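Side-chain contacts in thermospermine synthase (Medicago truncatula, PDB 6BQ6), which binds thermospermine and probably makes it, by transferring an aminopropyl group from decarboxylated S-adenosylmethionine to spermidine: residues B[193-198]-B[214-219]; B[235-240]-B[261-266]. All blocks are in the same frame, centred on the assembly; numbering follows the deposited sequence.

Interaction 1: residues B[193-198]-B[214-219]; sequences KLYTKD and FVTQAG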
ATOM      1  N   LYS B 193      16.674  -1.065 -29.278  1.00 28.37           N
ATOM      2  CA  LYS B 193      17.255  -0.901 -30.610  1.00 28.65           C
ATOM      3  C   LYS B 193      16.293  -0.315 -31.647  1.00 27.22           C
ATOM      4  O   LYS B 193      16.734   0.253 -32.651  1.00 28.32           O
ATOM      5  CB  LYS B 193      17.862  -2.193 -31.104  1.00 30.34           C
ATOM      6  CG  LYS B 193      16.861  -3.297 -31.354  1.00 34.08           C
ATOM      7  CD  LYS B 193      17.613  -4.530 -31.792  1.00 37.94           C
ATOM      8  CE  LYS B 193      16.649  -5.609 -32.219  1.00 40.09           C
ATOM      9  NZ  LYS B 193      16.193  -6.385 -31.048  1.00 42.37           N
ATOM     10  N   LEU B 194      14.994  -0.448 -31.392  1.00 24.08           N
ATOM     11  CA  LEU B 194      13.982   0.052 -32.297  1.00 24.56           C
ATOM     12  C   LEU B 194      13.675   1.539 -32.114  1.00 24.21           C
ATOM     13  O   LEU B 194      12.740   2.058 -32.720  1.00 23.92           O
ATOM     14  CB  LEU B 194      12.736  -0.791 -32.160  1.00 24.35           C
ATOM     15  CG  LEU B 194      12.964  -2.298 -32.330  1.00 26.20           C
ATOM     16  CD1 LEU B 194      11.716  -3.134 -31.991  1.00 27.91           C
ATOM     17  CD2 LEU B 194      13.439  -2.681 -33.678  1.00 27.63           C
ATOM     18  N   TYR B 195      14.470   2.222 -31.283  1.00 23.73           N
ATOM     19  CA  TYR B 195      14.344   3.654 -31.048  1.00 22.56           C
ATOM     20  C   TYR B 195      15.654   4.384 -31.389  1.00 23.15           C
ATOM     21  O   TYR B 195      15.774   5.570 -31.151  1.00 22.37           O
ATOM     22  CB  TYR B 195      13.987   3.912 -29.578  1.00 22.85           C
ATOM     23  CG  TYR B 195      12.647   3.440 -29.137  1.00 22.28           C
ATOM     24  CD1 TYR B 195      12.455   2.171 -28.628  1.00 20.91           C
ATOM     25  CD2 TYR B 195      11.568   4.304 -29.158  1.00 20.76           C
ATOM     26  CE1 TYR B 195      11.198   1.749 -28.178  1.00 21.61           C
ATOM     27  CE2 TYR B 195      10.318   3.880 -28.742  1.00 20.68           C
ATOM     28  CZ  TYR B 195      10.144   2.637 -28.221  1.00 20.34           C
ATOM     29  OH  TYR B 195       8.910   2.296 -27.795  1.00 21.94           O
ATOM     30  N   THR B 196      16.633   3.687 -31.969  1.00 23.09           N
ATOM     31  CA  THR B 196      17.891   4.363 -32.229  1.00 24.86           C
ATOM     32  C   THR B 196      17.892   5.100 -33.577  1.00 25.55           C
ATOM     33  O   THR B 196      17.187   4.705 -34.536  1.00 24.88           O
ATOM     34  CB  THR B 196      19.079   3.384 -32.182  1.00 25.47           C
ATOM     35  OG1 THR B 196      18.895   2.372 -33.167  1.00 25.04           O
ATOM     36  CG2 THR B 196      19.180   2.727 -30.847  1.00 25.79           C
ATOM     37  N   LYS B 197      18.781   6.088 -33.659  1.00 26.36           N
ATOM     38  CA  LYS B 197      19.004   6.859 -34.866  1.00 26.33           C
ATOM     39  C   LYS B 197      19.330   5.937 -36.024  1.00 26.19           C
ATOM     40  O   LYS B 197      18.728   6.029 -37.098  1.00 25.43           O
ATOM     41  CB  LYS B 197      20.119   7.879 -34.690  1.00 28.90           C
ATOM     42  CG  LYS B 197      20.389   8.711 -35.926  1.00 32.21           C
ATOM     43  CD  LYS B 197      21.571   9.665 -35.722  1.00 37.14           C
ATOM     44  CE  LYS B 197      21.702  10.629 -36.903  1.00 39.83           C
ATOM     45  NZ  LYS B 197      22.309   9.985 -38.095  1.00 42.94           N
ATOM     46  N   ASP B 198      20.270   5.032 -35.798  1.00 26.78           N
ATOM     47  CA  ASP B 198      20.675   4.118 -36.873  1.00 27.81           C
ATOM     48  C   ASP B 198      19.555   3.177 -37.308  1.00 25.68           C
ATOM     49  O   ASP B 198      19.422   2.900 -38.510  1.00 26.03           O
ATOM     50  CB  ASP B 198      21.886   3.311 -36.467  1.00 31.97           C
ATOM     51  CG  ASP B 198      23.202   4.079 -36.650  1.00 37.39           C
ATOM     52  OD1 ASP B 198      23.211   5.247 -37.103  1.00 39.54           O
ATOM     53  OD2 ASP B 198      24.259   3.483 -36.327  1.00 41.83           O
ATOM     54  N   PHE B 214       5.995   7.620 -40.188  1.00 18.61           N
ATOM     55  CA  PHE B 214       6.289   6.807 -39.023  1.00 18.12           C
ATOM     56  C   PHE B 214       5.536   7.474 -37.835  1.00 17.61           C
ATOM     57  O   PHE B 214       5.547   8.715 -37.700  1.00 18.97           O
ATOM     58  CB  PHE B 214       7.787   6.767 -38.759  1.00 18.88           C
ATOM     59  CG  PHE B 214       8.170   6.001 -37.516  1.00 18.90           C
ATOM     60  CD1 PHE B 214       7.852   4.637 -37.367  1.00 19.13           C
ATOM     61  CD2 PHE B 214       8.840   6.661 -36.436  1.00 19.96           C
ATOM     62  CE1 PHE B 214       8.198   3.929 -36.219  1.00 19.09           C
ATOM     63  CE2 PHE B 214       9.155   5.941 -35.290  1.00 19.70           C
ATOM     64  CZ  PHE B 214       8.863   4.580 -35.173  1.00 19.35           C
ATOM     65  N   VAL B 215       4.988   6.647 -36.964  1.00 17.07           N
ATOM     66  CA  VAL B 215       4.504   7.137 -35.660  1.00 17.03           C
ATOM     67  C   VAL B 215       4.964   6.135 -34.600  1.00 17.35           C
ATOM     68  O   VAL B 215       4.914   4.912 -34.811  1.00 16.85           O
ATOM     69  CB  VAL B 215       2.975   7.357 -35.610  1.00 16.66           C
ATOM     70  CG1 VAL B 215       2.209   6.095 -35.968  1.00 17.23           C
ATOM     71  CG2 VAL B 215       2.528   7.906 -34.253  1.00 17.61           C
ATOM     72  N   THR B 216       5.398   6.650 -33.458  1.00 17.54           N
ATOM     73  CA  THR B 216       5.690   5.805 -32.327  1.00 17.28           C
ATOM     74  C   THR B 216       4.994   6.364 -31.093  1.00 17.80           C
ATOM     75  O   THR B 216       5.001   7.581 -30.868  1.00 18.20           O
ATOM     76  CB  THR B 216       7.223   5.613 -32.087  1.00 18.31           C
ATOM     77  OG1 THR B 216       7.409   4.708 -30.993  1.00 17.79           O
ATOM     78  CG2 THR B 216       7.925   6.923 -31.810  1.00 19.53           C
ATOM     79  N   GLN B 217       4.571   5.469 -30.206  1.00 17.45           N
ATOM     80  CA  GLN B 217       4.339   5.849 -28.840  1.00 17.92           C
ATOM     81  C   GLN B 217       5.676   6.344 -28.249  1.00 18.75           C
ATOM     82  O   GLN B 217       6.758   5.883 -28.613  1.00 17.80           O
ATOM     83  CB  GLN B 217       3.707   4.740 -28.053  1.00 18.72           C
ATOM     84  CG  GLN B 217       4.647   3.661 -27.512  1.00 19.30           C
ATOM     85  CD  GLN B 217       5.262   4.056 -26.185  1.00 22.22           C
ATOM     86  OE1 GLN B 217       4.726   4.886 -25.462  1.00 20.25           O
ATOM     87  NE2 GLN B 217       6.442   3.551 -25.912  1.00 24.37           N
ATOM     88  N   ALA B 218       5.590   7.321 -27.363  1.00 18.51           N
ATOM     89  CA  ALA B 218       6.808   8.006 -26.901  1.00 19.31           C
ATOM     90  C   ALA B 218       6.825   8.284 -25.393  1.00 20.20           C
ATOM     91  O   ALA B 218       7.503   9.203 -24.945  1.00 21.10           O
ATOM     92  CB  ALA B 218       7.010   9.234 -27.728  1.00 19.96           C
ATOM     93  N   GLY B 219       6.155   7.441 -24.632  1.00 19.65           N
ATOM     94  CA  GLY B 219       6.221   7.423 -23.220  1.00 20.03           C
ATOM     95  C   GLY B 219       5.471   8.507 -22.530  1.00 19.87           C
ATOM     96  O   GLY B 219       4.683   9.233 -23.143  1.00 19.51           O
TER
HETATM   97  O   HOH W   1       7.039   2.127 -29.769  1.00 22.32           O
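The phenol oxygen of Tyr195 shows how one polar atom can be gripped from several sides where the chain before a helix meets a sheet. Gln217 NE2 offers it a weak, bent hydrogen bond (OH to NE2 3.3 Å, 144° at the hydrogen), water 1 donates to the same OH at 2.7 Å, and the carbonyl of Ala183 takes a further bond. The setting is the seven-stranded sheet, ordered 3-2-1-4-5-7-6, of the Rossmann-like class I methyltransferase fold: 214-219 belongs to its fifth strand, and 193-198 runs into the first turn of helix 197-204, which precedes that strand. Water 1 also donates to Thr216 OG1 at 2.9 Å, so it ties tyrosine and threonine together where their side chains meet at a slant, CE2 to OG1 3.8 Å. With OG1 anti to the backbone N (chi1 -177°), the threonine hydroxyl can give its own proton to Gln217 O, a bond of 2.7 Å from OG1. Were Thr216 replaced by an alanine, water 1 would probably be left with Tyr195 OH alone of its two acceptors here, and Gln217 O would lose this side-chain donor. The Tyr195 ring and the Gln217 amide stand nearly perpendicular, their planes 85° apart. Gln217 lines the pocket that holds thermospermine and lies near Asp181, the predicted proton acceptor. Its amide is held at both ends: NE2 has its stronger partner in Asp184 OD1, and OE1 accepts from Trp258 NE1. Leu182, Pro185 and Ile233 pack around the tyrosine side chain. The glutamine chain bends back on its own strand, and Gly219 N donates to Gln217 OE1 over 3.0 Å, approaching from above the carbonyl plane.

Interaction 2: residues B[235-240]-B[261-266]; sequences NTLRQV and VLASDS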
ATOM      1  N   ASN B 235      13.862  14.032 -30.163  1.00 23.71           N
ATOM      2  CA  ASN B 235      15.147  14.475 -30.688  1.00 24.67           C
ATOM      3  C   ASN B 235      15.819  13.461 -31.596  1.00 24.41           C
ATOM      4  O   ASN B 235      16.459  13.843 -32.582  1.00 24.64           O
ATOM      5  CB  ASN B 235      16.099  14.892 -29.568  1.00 26.38           C
ATOM      6  CG  ASN B 235      17.312  15.661 -30.106  1.00 28.83           C
ATOM      7  OD1 ASN B 235      17.147  16.623 -30.867  1.00 29.69           O
ATOM      8  ND2 ASN B 235      18.537  15.209 -29.758  1.00 30.87           N
ATOM      9  N   THR B 236      15.694  12.186 -31.258  1.00 23.77           N
ATOM     10  CA  THR B 236      16.270  11.133 -32.089  1.00 23.19           C
ATOM     11  C   THR B 236      15.615  11.182 -33.457  1.00 23.90           C
ATOM     12  O   THR B 236      16.293  11.202 -34.502  1.00 24.57           O
ATOM     13  CB  THR B 236      16.166   9.766 -31.413  1.00 22.84           C
ATOM     14  OG1 THR B 236      16.811   9.814 -30.124  1.00 24.35           O
ATOM     15  CG2 THR B 236      16.817   8.693 -32.255  1.00 23.71           C
ATOM     16  N   LEU B 237      14.276  11.267 -33.489  1.00 22.72           N
ATOM     17  CA  LEU B 237      13.589  11.377 -34.773  1.00 22.37           C
ATOM     18  C   LEU B 237      13.938  12.650 -35.556  1.00 24.63           C
ATOM     19  O   LEU B 237      13.978  12.611 -36.777  1.00 23.51           O
ATOM     20  CB  LEU B 237      12.078  11.240 -34.592  1.00 22.06           C
ATOM     21  CG  LEU B 237      11.606   9.828 -34.265  1.00 21.59           C
ATOM     22  CD1 LEU B 237      10.194   9.830 -33.698  1.00 21.73           C
ATOM     23  CD2 LEU B 237      11.697   8.934 -35.466  1.00 22.50           C
ATOM     24  N   ARG B 238      14.199  13.761 -34.860  1.00 25.61           N
ATOM     25  CA  ARG B 238      14.546  15.028 -35.506  1.00 28.87           C
ATOM     26  C   ARG B 238      15.887  14.891 -36.250  1.00 29.62           C
ATOM     27  O   ARG B 238      16.171  15.603 -37.236  1.00 29.93           O
ATOM     28  CB  ARG B 238      14.605  16.132 -34.415  1.00 31.54           C
ATOM     29  CG  ARG B 238      14.855  17.518 -34.926  1.00 36.55           C
ATOM     30  CD  ARG B 238      14.510  18.577 -33.872  1.00 38.04           C
ATOM     31  NE  ARG B 238      15.202  18.410 -32.581  1.00 39.09           N
ATOM     32  CZ  ARG B 238      15.361  19.391 -31.676  1.00 40.25           C
ATOM     33  NH1 ARG B 238      15.966  19.175 -30.512  1.00 39.62           N
ATOM     34  NH2 ARG B 238      14.907  20.605 -31.949  1.00 40.30           N
ATOM     35  N   GLN B 239      16.691  13.931 -35.840  1.00 28.87           N
ATOM     36  CA  GLN B 239      17.979  13.685 -36.559  1.00 29.17           C
ATOM     37  C   GLN B 239      17.823  12.932 -37.873  1.00 28.91           C
ATOM     38  O   GLN B 239      18.795  12.782 -38.627  1.00 28.54           O
ATOM     39  CB  GLN B 239      18.942  12.845 -35.696  1.00 29.47           C
ATOM     40  CG  GLN B 239      19.204  13.336 -34.290  1.00 30.18           C
ATOM     41  CD  GLN B 239      19.474  14.810 -34.225  1.00 32.75           C
ATOM     42  OE1 GLN B 239      20.343  15.322 -34.956  1.00 35.68           O
ATOM     43  NE2 GLN B 239      18.754  15.520 -33.366  1.00 33.02           N
ATOM     44  N   VAL B 240      16.662  12.333 -38.111  1.00 26.77           N
ATOM     45  CA  VAL B 240      16.461  11.435 -39.223  1.00 27.30           C
ATOM     46  C   VAL B 240      15.438  11.939 -40.232  1.00 26.92           C
ATOM     47  O   VAL B 240      15.601  11.731 -41.416  1.00 28.79           O
ATOM     48  CB  VAL B 240      16.023  10.044 -38.712  1.00 27.39           C
ATOM     49  CG1 VAL B 240      15.785   9.044 -39.839  1.00 28.59           C
ATOM     50  CG2 VAL B 240      17.045   9.501 -37.705  1.00 28.80           C
ATOM     51  N   VAL B 261       4.900  10.499 -31.304  1.00 17.67           N
ATOM     52  CA  VAL B 261       5.583  11.349 -32.253  1.00 19.26           C
ATOM     53  C   VAL B 261       5.340  10.845 -33.670  1.00 19.68           C
ATOM     54  O   VAL B 261       5.627   9.671 -33.960  1.00 20.43           O
ATOM     55  CB  VAL B 261       7.088  11.384 -31.981  1.00 19.80           C
ATOM     56  CG1 VAL B 261       7.806  12.335 -32.940  1.00 21.21           C
ATOM     57  CG2 VAL B 261       7.413  11.771 -30.520  1.00 21.14           C
ATOM     58  N   LEU B 262       4.875  11.757 -34.550  1.00 20.49           N
ATOM     59  CA  LEU B 262       4.854  11.563 -36.003  1.00 20.72           C
ATOM     60  C   LEU B 262       6.144  12.004 -36.648  1.00 20.25           C
ATOM     61  O   LEU B 262       6.704  13.026 -36.265  1.00 20.29           O
ATOM     62  CB  LEU B 262       3.790  12.403 -36.685  1.00 22.19           C
ATOM     63  CG  LEU B 262       2.375  12.289 -36.226  1.00 22.76           C
ATOM     64  CD1 LEU B 262       1.483  13.188 -37.036  1.00 23.47           C
ATOM     65  CD2 LEU B 262       1.931  10.846 -36.378  1.00 24.70           C
ATOM     66  N   ALA B 263       6.593  11.265 -37.643  1.00 19.94           N
ATOM     67  CA  ALA B 263       7.792  11.632 -38.389  1.00 21.39           C
ATOM     68  C   ALA B 263       7.609  11.275 -39.862  1.00 21.28           C
ATOM     69  O   ALA B 263       7.084  10.229 -40.209  1.00 20.22           O
ATOM     70  CB  ALA B 263       9.022  10.944 -37.805  1.00 21.29           C
ATOM     71  N   SER B 264       8.031  12.177 -40.737  1.00 22.54           N
ATOM     72  CA  SER B 264       7.898  11.944 -42.186  1.00 22.96           C
ATOM     73  C   SER B 264       8.889  12.842 -42.926  1.00 24.16           C
ATOM     74  O   SER B 264       9.339  13.862 -42.432  1.00 24.01           O
ATOM     75  CB  SER B 264       6.478  12.230 -42.663  1.00 23.32           C
ATOM     76  OG  SER B 264       6.232  11.929 -44.042  1.00 23.15           O
ATOM     77  N   ASP B 265       9.195  12.459 -44.132  1.00 24.89           N
ATOM     78  CA  ASP B 265       9.918  13.362 -45.024  1.00 26.47           C
ATOM     79  C   ASP B 265       9.000  14.196 -45.912  1.00 27.89           C
ATOM     80  O   ASP B 265       9.476  15.046 -46.683  1.00 29.38           O
ATOM     81  CB  ASP B 265      10.958  12.550 -45.811  1.00 26.84           C
ATOM     82  CG  ASP B 265      12.220  12.269 -44.980  1.00 28.41           C
ATOM     83  OD1 ASP B 265      12.532  13.003 -44.006  1.00 29.35           O
ATOM     84  OD2 ASP B 265      12.977  11.348 -45.343  1.00 30.85           O
ATOM     85  N   SER B 266       7.689  13.976 -45.813  1.00 25.83           N
ATOM     86  CA  SER B 266       6.717  14.817 -46.419  1.00 27.39           C
ATOM     87  C   SER B 266       6.007  15.601 -45.315  1.00 27.54           C
ATOM     88  O   SER B 266       5.946  15.160 -44.155  1.00 26.79           O
ATOM     89  CB  SER B 266       5.711  14.013 -47.195  1.00 27.65           C
ATOM     90  OG  SER B 266       6.420  13.388 -48.254  1.00 31.21           O
TER
HETATM   91  O   HOH W   2      14.942  13.868 -43.810  1.00 40.24           O
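Leu237 CG lies beside its own backbone N (chi1 -72°) and carries CD1 on in an extended line (chi2 163°), so that both methyls reach from helix 230-238 to strand 256-264; Val261 answers with CG1 set anti to its backbone N. This is the helix-on-sheet packing of a Rossmann-like fold, with the helix packed against the antiparallel end of the sheet. Leu237 CD1 meets Val261 CG1 at 3.5 Å, the two side chains lying alongside one another and pointing opposite ways, while the other branch, CD2, rests on Ala263 CB at 4.1 Å. Phe214, Tyr200 and Val244 close round the same leucine. Away from the sheet, Arg238 grips Asn235 side-on, NE and NH1 both donating to OD1, with NH1 to OD1 at 2.8 Å. Beyond the apolar patch the chemistry turns polar: the carboxylate of Asp265 forms a salt bridge through OD2 with Lys205, whose NZ also bonds to Val240 O, and OD1 accepts from Lys242 N. Water 2 bridges the two segments, donating to Asp265 OD1 at 2.6 Å and, more loosely, to Val240 O at 3.3 Å.

In the fold
Both contacts serve one sheet: strands 212-220 and 256-264 are antiparallel neighbours, joined by the backbone bonds Phe214 O to Ala263 N and Thr216 O to Val261 N. Their centres lie about 9 Å apart, and Thr236 CG2 packs against the backbone of Tyr195 and Lys197, so the turn before one helix abuts the next helix. Interaction 1 is buried and largely polar, at the edge of the thermospermine pocket, where hydroxyls, an amide and a water share hydrogen bonds. Interaction 2, away from the annotated sites, has an apolar heart between helix and strand and reaches the surface at Asp265, where a water joins the two segments and Lys205, outside both, pairs with the carboxylate.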